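Local coordinates for protein dipeptidase AC. Metallo peptidase. MEROPS family M19 (Rhodobacter sphaeroides, PDB 3LY0) that probably hydrolyses dipeptides as a zinc-dependent dipeptidase and here holds a phosphinate dipeptide mimic at a two-zinc site, at residues A[18-22]-A[60-66]; A[229-235]-A[259-264]; A[234-240]-A[287-292]. One frame throughout, in Å; residues are numbered along the deposited sequence.

Interaction 1: A[18-22]-A[60-66]. With LY0 ((2R)-3-[(R)-[(1R)-1-aminoethyl](hydroxy)phosphoryl]-2-methylpropanoic acid), chain C.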
loop_
_atom_site.group_PDB
_atom_site.type_symbol
_atom_site.label_atom_id
_atom_site.label_comp_id
_atom_site.label_asym_id
_atom_site.label_seq_id
_atom_site.Cartn_x
_atom_site.Cartn_y
_atom_site.Cartn_z
ATOM N N LEU A 18 10.061 -2.845 6.957
ATOM C CA LEU A 18 10.583 -4.198 6.886
ATOM C C LEU A 18 12.106 -4.179 6.885
ATOM O O LEU A 18 12.759 -5.085 7.410
ATOM C CB LEU A 18 10.038 -4.920 5.646
ATOM C CG LEU A 18 10.353 -6.409 5.507
ATOM C CD1 LEU A 18 9.657 -7.222 6.581
ATOM C CD2 LEU A 18 9.924 -6.879 4.118
ATOM N N ARG A 19 12.686 -3.131 6.314
ATOM C CA ARG A 19 14.137 -3.034 6.286
ATOM C C ARG A 19 14.711 -2.767 7.664
ATOM O O ARG A 19 15.798 -3.249 7.997
ATOM C CB ARG A 19 14.589 -2.009 5.257
ATOM C CG ARG A 19 14.377 -2.557 3.837
ATOM C CD ARG A 19 14.700 -1.561 2.754
ATOM N NE ARG A 19 16.020 -0.983 2.944
ATOM C CZ ARG A 19 16.341 0.248 2.581
ATOM N NH1 ARG A 19 15.436 1.026 1.992
ATOM N NH2 ARG A 19 17.562 0.702 2.813
ATOM N N LEU A 20 13.971 -2.026 8.479
ATOM C CA LEU A 20 14.400 -1.804 9.855
ATOM C C LEU A 20 14.208 -3.062 10.695
ATOM O O LEU A 20 15.037 -3.371 11.554
ATOM C CB LEU A 20 13.683 -0.597 10.472
ATOM C CG LEU A 20 13.914 0.711 9.699
ATOM C CD1 LEU A 20 13.312 1.904 10.415
ATOM C CD2 LEU A 20 15.412 0.946 9.420
ATOM N N LEU A 21 13.128 -3.793 10.437
ATOM C CA LEU A 21 12.890 -5.073 11.105
ATOM C C LEU A 21 14.051 -6.023 10.847
ATOM O O LEU A 21 14.490 -6.741 11.750
ATOM C CB LEU A 21 11.590 -5.721 10.609
ATOM C CG LEU A 21 11.186 -7.024 11.323
ATOM C CD1 LEU A 21 10.763 -6.756 12.758
ATOM C CD2 LEU A 21 10.084 -7.767 10.565
ATOM N N ARG A 22 14.547 -6.016 9.616
ATOM C CA ARG A 22 15.566 -6.978 9.198
ATOM C C ARG A 22 16.984 -6.622 9.638
ATOM O O ARG A 22 17.848 -7.492 9.694
ATOM C CB ARG A 22 15.500 -7.208 7.685
ATOM C CG ARG A 22 14.266 -8.006 7.287
ATOM C CD ARG A 22 14.054 -8.076 5.792
ATOM N NE ARG A 22 13.078 -9.118 5.470
ATOM C CZ ARG A 22 12.712 -9.459 4.239
ATOM N NH1 ARG A 22 13.239 -8.839 3.193
ATOM N NH2 ARG A 22 11.823 -10.430 4.056
ATOM N N PRO A 60 6.060 -10.830 8.159
ATOM C CA PRO A 60 6.442 -11.852 7.172
ATOM C C PRO A 60 6.222 -13.279 7.662
ATOM O O PRO A 60 6.350 -13.562 8.852
ATOM C CB PRO A 60 7.946 -11.619 6.984
ATOM C CG PRO A 60 8.208 -10.243 7.532
ATOM C CD PRO A 60 7.209 -10.039 8.622
ATOM N N SER A 61 5.907 -14.169 6.722
ATOM C CA SER A 61 5.848 -15.604 6.983
ATOM C C SER A 61 7.257 -16.191 6.969
ATOM O O SER A 61 8.185 -15.561 6.456
ATOM C CB SER A 61 5.004 -16.293 5.909
ATOM O OG SER A 61 3.624 -16.067 6.113
ATOM N N PRO A 62 7.424 -17.409 7.521
ATOM C CA PRO A 62 8.751 -18.041 7.570
ATOM C C PRO A 62 9.404 -18.142 6.191
ATOM O O PRO A 62 10.613 -17.908 6.067
ATOM C CB PRO A 62 8.453 -19.428 8.144
ATOM C CG PRO A 62 7.236 -19.210 8.997
ATOM C CD PRO A 62 6.406 -18.215 8.216
ATOM N N GLN A 63 8.619 -18.490 5.173
ATOM C CA GLN A 63 9.040 -18.317 3.792
ATOM C C GLN A 63 8.581 -16.919 3.401
ATOM O O GLN A 63 7.427 -16.730 3.023
ATOM C CB GLN A 63 8.362 -19.335 2.871
ATOM C CG GLN A 63 8.705 -20.798 3.117
ATOM C CD GLN A 63 7.783 -21.742 2.350
ATOM O OE1 GLN A 63 7.846 -21.838 1.118
ATOM N NE2 GLN A 63 6.923 -22.446 3.077
ATOM N N ALA A 64 9.470 -15.941 3.505
ATOM C CA ALA A 64 9.067 -14.556 3.279
ATOM C C ALA A 64 8.685 -14.320 1.818
ATOM O O ALA A 64 9.003 -15.130 0.941
ATOM C CB ALA A 64 10.165 -13.605 3.708
ATOM N N HIS A 65 7.996 -13.209 1.565
ATOM C CA HIS A 65 7.512 -12.875 0.224
ATOM C C HIS A 65 8.631 -12.832 -0.807
ATOM O O HIS A 65 8.403 -13.099 -1.988
ATOM C CB HIS A 65 6.829 -11.512 0.245
ATOM C CG HIS A 65 7.776 -10.382 0.498
ATOM N ND1 HIS A 65 8.248 -10.078 1.756
ATOM C CD2 HIS A 65 8.353 -9.494 -0.346
ATOM C CE1 HIS A 65 9.073 -9.049 1.676
ATOM N NE2 HIS A 65 9.151 -8.673 0.412
ATOM N N ASP A 66 9.838 -12.486 -0.372
ATOM C CA ASP A 66 10.968 -12.393 -1.290
ATOM C C ASP A 66 11.908 -13.599 -1.214
ATOM O O ASP A 66 13.059 -13.522 -1.640
ATOM C CB ASP A 66 11.745 -11.089 -1.081
ATOM C CG ASP A 66 12.197 -10.899 0.356
ATOM O OD1 ASP A 66 11.766 -11.683 1.233
ATOM O OD2 ASP A 66 12.988 -9.963 0.603
HETATM P P LY0 C . 3.767 -6.371 -0.388
HETATM C C1 LY0 C . 5.455 -8.200 0.881
HETATM N N1 LY0 C . 4.635 -6.232 2.147
HETATM C C2 LY0 C . 5.055 -6.740 0.852
HETATM C C4 LY0 C . 4.425 -6.628 -2.084
HETATM C C5 LY0 C . 3.552 -7.443 -2.996
HETATM C C6 LY0 C . 2.111 -7.010 -2.969
HETATM C C7 LY0 C . 4.116 -7.655 -4.378
HETATM O O31 LY0 C . 3.373 -4.933 -0.143
HETATM O O32 LY0 C . 2.524 -7.280 -0.112
HETATM O O61 LY0 C . 1.170 -7.823 -3.512
HETATM O O62 LY0 C . 1.759 -5.946 -2.433
#
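Arg22 and Asp66 meet end-on in a bidentate salt bridge near the surface, a compact illustration of how one ion pair can tie a loop to a helix. The chain of Arg22 runs extended from CG to NE and presents both terminal nitrogens, Arg22 NH1 to Asp66 OD2 at 2.8 Å and Arg22 NH2 to Asp66 OD1 at 3.1 Å. Guanidinium and carboxylate are nearly coplanar, 9° apart, and each oxygen is met on its syn side, a pairing that restrains both flat groups from turning.

Leu18 lies alongside this bridge and uses two separate branches. With CG anti to the backbone N (chi1 -173°), it sends CD1 past the Pro60 ring, a tight fit with Leu18 CD1 3.5 Å from Pro60 CG. Its other methyl, Leu18 CD2, lies over the centre of the Arg22 guanidinium and also reaches the edge of the His65 ring, 3.4 Å from His65 CE1. One face of that imidazole is taken by the inhibitor, whose C1 sits 3.2 Å from His65 CG, while ND1 is hydrogen-bonded to Tyr58. The contact thus backs a wall of the ligand pocket.

In the fold, helix 16-22 is flanked by helix 89-109, against which Leu21 packs, and the loop 60-66 leads from strand 50-57 into helix 68-75.

Interaction 2: A[229-235]-A[259-264]; sequences LVATHSN and GMVGLN. With ZN (zinc ion), chain E; LY0 ((2R)-3-[(R)-[(1R)-1-aminoethyl](hydroxy)phosphoryl]-2-methylpropanoic acid), chain C.
His233 and Asn264 run alongside one another in the same direction, because the histidine CG stands between its own backbone N and carbonyl carbon (chi1 59°) while the Asn264 CG is anti to its N. Asn235 turns CG beside its backbone N (chi1 -60°), which carries its amide across the Asn264 backbone. There Asn235 OD1 accepts from Asn264 N at 2.8 Å, on a lone pair in the carbonyl plane, and Asn235 ND2 gives an almost straight bond (175°) to Asn264 O at 2.9 Å. Shortening Asn235 to an alanine would remove both amide atoms and is likely to leave the buried N-H and C=O of Asn264 without these mates and let the loop after strand 260-263 shift.

Asn264 in turn donates from ND2 to His233 O at 2.9 Å, from above the carbonyl plane, while its OD1 takes Ala266 N. The imidazole is steered from behind: His233 ND1 donates in the ring plane to Thr232 OG1 at 2.8 Å, and Asp209 holds that hydroxyl. His233 NE2 is then left to bind zinc at 2.2 Å, with Glu139, His212 and inhibitor oxygens. Ser234 N bonds to Gly262 O; a CB on Gly262 would clash with Thr232 O.

Met260 N donates to Leu229 O, Ala231 N to Met260 O and Gly262 N to Ala231 O, pairing strands 230-231 and 260-263 in parallel as a beta-alpha-beta crossover through helix 248-256, with 301-303 next in the sheet, consistent with a TIM barrel. Val230 and Met260 face helix 336-354, whereas Val261 and Leu263 face helix 283-296.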
loop_
_atom_site.group_PDB
_atom_site.type_symbol
_atom_site.label_atom_id
_atom_site.label_comp_id
_atom_site.label_asym_id
_atom_site.label_seq_id
_atom_site.Cartn_x
_atom_site.Cartn_y
_atom_site.Cartn_z
ATOM N N LEU A 229 -14.298 3.148 -0.288
ATOM C CA LEU A 229 -13.513 1.935 -0.491
ATOM C C LEU A 229 -12.141 2.282 -1.029
ATOM O O LEU A 229 -12.013 3.085 -1.949
ATOM C CB LEU A 229 -14.217 0.999 -1.471
ATOM C CG LEU A 229 -15.602 0.535 -1.019
ATOM C CD1 LEU A 229 -16.251 -0.344 -2.099
ATOM C CD2 LEU A 229 -15.523 -0.208 0.311
ATOM N N VAL A 230 -11.116 1.657 -0.465
ATOM C CA VAL A 230 -9.748 2.021 -0.797
ATOM C C VAL A 230 -8.924 0.775 -1.039
ATOM O O VAL A 230 -8.984 -0.171 -0.261
ATOM C CB VAL A 230 -9.090 2.764 0.378
ATOM C CG1 VAL A 230 -7.649 3.108 0.030
ATOM C CG2 VAL A 230 -9.878 4.018 0.753
ATOM N N ALA A 231 -8.151 0.781 -2.121
ATOM C CA ALA A 231 -7.104 -0.214 -2.332
ATOM C C ALA A 231 -5.813 0.582 -2.467
ATOM O O ALA A 231 -5.641 1.323 -3.436
ATOM C CB ALA A 231 -7.383 -1.010 -3.591
ATOM N N THR A 232 -4.930 0.490 -1.475
ATOM C CA THR A 232 -3.770 1.379 -1.458
ATOM C C THR A 232 -2.720 1.081 -2.520
ATOM O O THR A 232 -1.975 1.977 -2.910
ATOM C CB THR A 232 -3.041 1.374 -0.100
ATOM O OG1 THR A 232 -2.559 0.055 0.178
ATOM C CG2 THR A 232 -3.943 1.861 1.053
ATOM N N HIS A 233 -2.641 -0.173 -2.971
ATOM C CA HIS A 233 -1.610 -0.556 -3.931
ATOM C C HIS A 233 -2.084 -1.700 -4.829
ATOM O O HIS A 233 -1.655 -2.850 -4.692
ATOM C CB HIS A 233 -0.233 -0.804 -3.250
ATOM C CG HIS A 233 -0.212 -1.880 -2.196
ATOM N ND1 HIS A 233 -1.007 -1.852 -1.066
ATOM C CD2 HIS A 233 0.573 -2.979 -2.069
ATOM C CE1 HIS A 233 -0.743 -2.905 -0.317
ATOM N NE2 HIS A 233 0.225 -3.597 -0.891
ATOM N N SER A 234 -2.976 -1.354 -5.756
ATOM C CA SER A 234 -3.591 -2.334 -6.663
ATOM C C SER A 234 -3.831 -1.687 -8.013
ATOM O O SER A 234 -4.163 -0.501 -8.082
ATOM C CB SER A 234 -4.937 -2.812 -6.110
ATOM O OG SER A 234 -4.787 -3.473 -4.870
ATOM N N ASN A 235 -3.699 -2.477 -9.081
ATOM C CA ASN A 235 -3.844 -1.965 -10.438
ATOM C C ASN A 235 -5.056 -2.535 -11.160
ATOM O O ASN A 235 -5.947 -3.106 -10.526
ATOM C CB ASN A 235 -2.541 -2.166 -11.215
ATOM C CG ASN A 235 -1.370 -1.440 -10.558
ATOM O OD1 ASN A 235 -1.569 -0.471 -9.817
ATOM N ND2 ASN A 235 -0.149 -1.911 -10.808
ATOM N N GLY A 259 -14.204 6.386 -3.503
ATOM C CA GLY A 259 -13.020 5.782 -2.916
ATOM C C GLY A 259 -11.692 6.187 -3.534
ATOM O O GLY A 259 -11.514 7.309 -3.995
ATOM N N MET A 260 -10.733 5.268 -3.522
ATOM C CA MET A 260 -9.383 5.618 -3.942
ATOM C C MET A 260 -8.605 4.362 -4.272
ATOM O O MET A 260 -8.707 3.341 -3.567
ATOM C CB MET A 260 -8.687 6.366 -2.796
ATOM C CG MET A 260 -7.295 6.897 -3.121
ATOM S SD MET A 260 -7.243 8.295 -4.318
ATOM C CE MET A 260 -5.475 8.625 -4.287
ATOM N N VAL A 261 -7.843 4.436 -5.364
ATOM C CA VAL A 261 -6.918 3.365 -5.717
ATOM C C VAL A 261 -5.530 3.945 -5.914
ATOM O O VAL A 261 -5.354 4.916 -6.655
ATOM C CB VAL A 261 -7.359 2.602 -6.991
ATOM C CG1 VAL A 261 -6.289 1.585 -7.394
ATOM C CG2 VAL A 261 -8.688 1.899 -6.750
ATOM N N GLY A 262 -4.549 3.359 -5.229
ATOM C CA GLY A 262 -3.164 3.736 -5.434
ATOM C C GLY A 262 -2.474 2.813 -6.425
ATOM O O GLY A 262 -2.531 1.589 -6.284
ATOM N N LEU A 263 -1.832 3.403 -7.433
ATOM C CA LEU A 263 -1.094 2.641 -8.434
ATOM C C LEU A 263 0.129 1.946 -7.840
ATOM O O LEU A 263 1.025 2.601 -7.313
ATOM C CB LEU A 263 -0.645 3.563 -9.568
ATOM C CG LEU A 263 0.030 2.842 -10.742
ATOM C CD1 LEU A 263 -0.993 2.264 -11.702
ATOM C CD2 LEU A 263 0.990 3.794 -11.466
ATOM N N ASN A 264 0.159 0.617 -7.952
ATOM C CA ASN A 264 1.260 -0.195 -7.445
ATOM C C ASN A 264 2.382 -0.238 -8.489
ATOM O O ASN A 264 2.121 -0.514 -9.666
ATOM C CB ASN A 264 0.726 -1.598 -7.143
ATOM C CG ASN A 264 1.693 -2.428 -6.334
ATOM O OD1 ASN A 264 2.902 -2.309 -6.493
ATOM N ND2 ASN A 264 1.162 -3.269 -5.453
HETATM ZN ZN ZN E . 1.114 -5.576 -0.323
HETATM P P LY0 C . 3.767 -6.371 -0.388
HETATM C C1 LY0 C . 5.455 -8.200 0.881
HETATM N N1 LY0 C . 4.635 -6.232 2.147
HETATM C C2 LY0 C . 5.055 -6.740 0.852
HETATM C C4 LY0 C . 4.425 -6.628 -2.084
HETATM C C5 LY0 C . 3.552 -7.443 -2.996
HETATM C C6 LY0 C . 2.111 -7.010 -2.969
HETATM C C7 LY0 C . 4.116 -7.655 -4.378
HETATM O O31 LY0 C . 3.373 -4.933 -0.143
HETATM O O32 LY0 C . 2.524 -7.280 -0.112
HETATM O O61 LY0 C . 1.170 -7.823 -3.512
HETATM O O62 LY0 C . 1.759 -5.946 -2.433
#

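Interaction 3: A[234-240]-A[287-292]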
loop_
_atom_site.group_PDB
_atom_site.type_symbol
_atom_site.label_atom_id
_atom_site.label_comp_id
_atom_site.label_asym_id
_atom_site.label_seq_id
_atom_site.Cartn_x
_atom_site.Cartn_y
_atom_site.Cartn_z
ATOM N N SER A 234 -2.976 -1.354 -5.756
ATOM C CA SER A 234 -3.591 -2.334 -6.663
ATOM C C SER A 234 -3.831 -1.687 -8.013
ATOM O O SER A 234 -4.163 -0.501 -8.082
ATOM C CB SER A 234 -4.937 -2.812 -6.110
ATOM O OG SER A 234 -4.787 -3.473 -4.870
ATOM N N ASN A 235 -3.699 -2.477 -9.081
ATOM C CA ASN A 235 -3.844 -1.965 -10.438
ATOM C C ASN A 235 -5.056 -2.535 -11.160
ATOM O O ASN A 235 -5.947 -3.106 -10.526
ATOM C CB ASN A 235 -2.541 -2.166 -11.215
ATOM C CG ASN A 235 -1.370 -1.440 -10.558
ATOM O OD1 ASN A 235 -1.569 -0.471 -9.817
ATOM N ND2 ASN A 235 -0.149 -1.911 -10.808
ATOM N N ALA A 236 -5.105 -2.368 -12.482
ATOM C CA ALA A 236 -6.302 -2.725 -13.239
ATOM C C ALA A 236 -6.236 -4.136 -13.801
ATOM O O ALA A 236 -5.402 -4.425 -14.659
ATOM C CB ALA A 236 -6.534 -1.717 -14.356
ATOM N N HIS A 237 -7.133 -4.998 -13.329
ATOM C CA HIS A 237 -7.179 -6.386 -13.781
ATOM C C HIS A 237 -7.392 -6.489 -15.289
ATOM O O HIS A 237 -6.886 -7.410 -15.930
ATOM C CB HIS A 237 -8.286 -7.130 -13.044
ATOM C CG HIS A 237 -8.181 -8.615 -13.151
ATOM N ND1 HIS A 237 -8.763 -9.330 -14.175
ATOM C CD2 HIS A 237 -7.537 -9.519 -12.376
ATOM C CE1 HIS A 237 -8.495 -10.613 -14.015
ATOM N NE2 HIS A 237 -7.753 -10.754 -12.932
ATOM N N ALA A 238 -8.140 -5.538 -15.841
ATOM C CA ALA A 238 -8.448 -5.539 -17.272
ATOM C C ALA A 238 -7.189 -5.353 -18.107
ATOM O O ALA A 238 -7.154 -5.765 -19.271
ATOM C CB ALA A 238 -9.480 -4.464 -17.593
ATOM N N VAL A 239 -6.159 -4.747 -17.527
ATOM C CA VAL A 239 -4.881 -4.557 -18.203
ATOM C C VAL A 239 -3.906 -5.690 -17.885
ATOM O O VAL A 239 -3.272 -6.245 -18.788
ATOM C CB VAL A 239 -4.261 -3.197 -17.816
ATOM C CG1 VAL A 239 -2.895 -3.016 -18.434
ATOM C CG2 VAL A 239 -5.198 -2.057 -18.203
ATOM N N THR A 240 -3.785 -6.021 -16.600
ATOM C CA THR A 240 -2.910 -7.097 -16.144
ATOM C C THR A 240 -3.712 -8.011 -15.225
ATOM O O THR A 240 -4.019 -7.633 -14.096
ATOM C CB THR A 240 -1.731 -6.528 -15.325
ATOM O OG1 THR A 240 -0.921 -5.698 -16.161
ATOM C CG2 THR A 240 -0.872 -7.648 -14.727
ATOM N N ARG A 287 -0.736 2.909 -19.168
ATOM C CA ARG A 287 -1.876 2.098 -19.539
ATOM C C ARG A 287 -2.758 1.889 -18.308
ATOM O O ARG A 287 -3.969 2.084 -18.353
ATOM C CB ARG A 287 -1.378 0.754 -20.070
ATOM C CG ARG A 287 -2.383 -0.031 -20.874
ATOM C CD ARG A 287 -1.677 -1.154 -21.638
ATOM N NE ARG A 287 -0.464 -0.680 -22.314
ATOM C CZ ARG A 287 0.746 -1.231 -22.190
ATOM N NH1 ARG A 287 0.927 -2.301 -21.421
ATOM N NH2 ARG A 287 1.782 -0.716 -22.848
ATOM N N HIS A 288 -2.144 1.497 -17.196
ATOM C CA HIS A 288 -2.908 1.311 -15.965
ATOM C C HIS A 288 -3.492 2.620 -15.457
ATOM O O HIS A 288 -4.653 2.665 -15.063
ATOM C CB HIS A 288 -2.049 0.659 -14.890
ATOM C CG HIS A 288 -1.947 -0.825 -15.032
ATOM N ND1 HIS A 288 -2.863 -1.695 -14.475
ATOM C CD2 HIS A 288 -1.053 -1.591 -15.701
ATOM C CE1 HIS A 288 -2.525 -2.936 -14.784
ATOM N NE2 HIS A 288 -1.425 -2.900 -15.517
ATOM N N LEU A 289 -2.693 3.681 -15.466
ATOM C CA LEU A 289 -3.199 4.969 -14.983
ATOM C C LEU A 289 -4.377 5.441 -15.813
ATOM O O LEU A 289 -5.387 5.870 -15.268
ATOM C CB LEU A 289 -2.108 6.034 -14.942
ATOM C CG LEU A 289 -1.129 5.939 -13.778
ATOM C CD1 LEU A 289 0.004 6.931 -13.980
ATOM C CD2 LEU A 289 -1.836 6.197 -12.445
ATOM N N ASP A 290 -4.268 5.342 -17.133
ATOM C CA ASP A 290 -5.380 5.740 -17.987
ATOM C C ASP A 290 -6.624 4.941 -17.666
ATOM O O ASP A 290 -7.724 5.487 -17.598
ATOM C CB ASP A 290 -5.056 5.514 -19.462
ATOM C CG ASP A 290 -4.192 6.614 -20.068
ATOM O OD1 ASP A 290 -3.984 7.675 -19.436
ATOM O OD2 ASP A 290 -3.722 6.402 -21.208
ATOM N N HIS A 291 -6.465 3.632 -17.502
ATOM C CA HIS A 291 -7.620 2.781 -17.251
ATOM C C HIS A 291 -8.267 3.119 -15.914
ATOM O O HIS A 291 -9.492 3.218 -15.809
ATOM C CB HIS A 291 -7.251 1.295 -17.307
ATOM C CG HIS A 291 -8.439 0.389 -17.339
ATOM N ND1 HIS A 291 -9.012 -0.037 -18.518
ATOM C CD2 HIS A 291 -9.177 -0.154 -16.344
ATOM C CE1 HIS A 291 -10.048 -0.810 -18.246
ATOM N NE2 HIS A 291 -10.169 -0.897 -16.934
ATOM N N LEU A 292 -7.437 3.295 -14.892
ATOM C CA LEU A 292 -7.936 3.650 -13.565
ATOM C C LEU A 292 -8.620 5.012 -13.578
ATOM O O LEU A 292 -9.723 5.155 -13.052
ATOM C CB LEU A 292 -6.805 3.628 -12.537
ATOM C CG LEU A 292 -6.197 2.245 -12.268
ATOM C CD1 LEU A 292 -4.940 2.384 -11.429
ATOM C CD2 LEU A 292 -7.198 1.351 -11.557
#
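His288 reaches from its helix into the bend of the loop 234-240 and is gripped at both ring nitrogens. His288 ND1 accepts from Ala236 N at 3.1 Å, and NE2 of the same ring donates to Thr240 OG1 at 2.9 Å, each partner lying in the ring plane. One face is covered by Val239, whose CG1 makes a CH-pi contact 3.6 Å from the centroid of the His288 ring. With CG1 opposite the backbone N (chi1 176°), Val239 lays that methyl on the ring and leaves Val239 CG2 4.0 Å from His291 CB.

A second layer holds these partners in place. Ala236 O receives both Val239 N and Thr240 N, folding the loop so that its two bonding residues bracket the imidazole. Thr240 OG1 is also bonded to Arg271 O. His291 touches the methyls of Ala236 and Ala238 and is fixed at NE2 by Asp248, while Arg287 runs its CG along Val239, 3.9 Å from Val239 CG1, with a salt bridge to Glu272.

With one nitrogen accepting from a backbone N-H and the other donating, the His288 bonding pattern is consistent with a neutral imidazole protonated at NE2, a buried ring used as a directional clamp between helix and loop.

Read from the N terminus, interaction 1 comes first and is complete before the others begin: it closes a loop of 37 residues, bringing the loop beyond strand 50-57 back to helix 16-22. Interaction 2 then closes a 23-residue beta-alpha-beta crossover, and interaction 3 spans 46 residues. These last two cross: 234-240 begins within the span of interaction 2 and 259-264 falls between the segments of interaction 3, so the segments alternate, sharing Ser234 and Asn235. They also touch directly, Leu263 packing on His288, Leu289 and Leu292, so that strand 260-263, the loop 234-240 and helix 283-296 form one block. Interactions 1 and 2 do not touch, their nearest atoms about 10 Å apart, yet both reach the inhibitor.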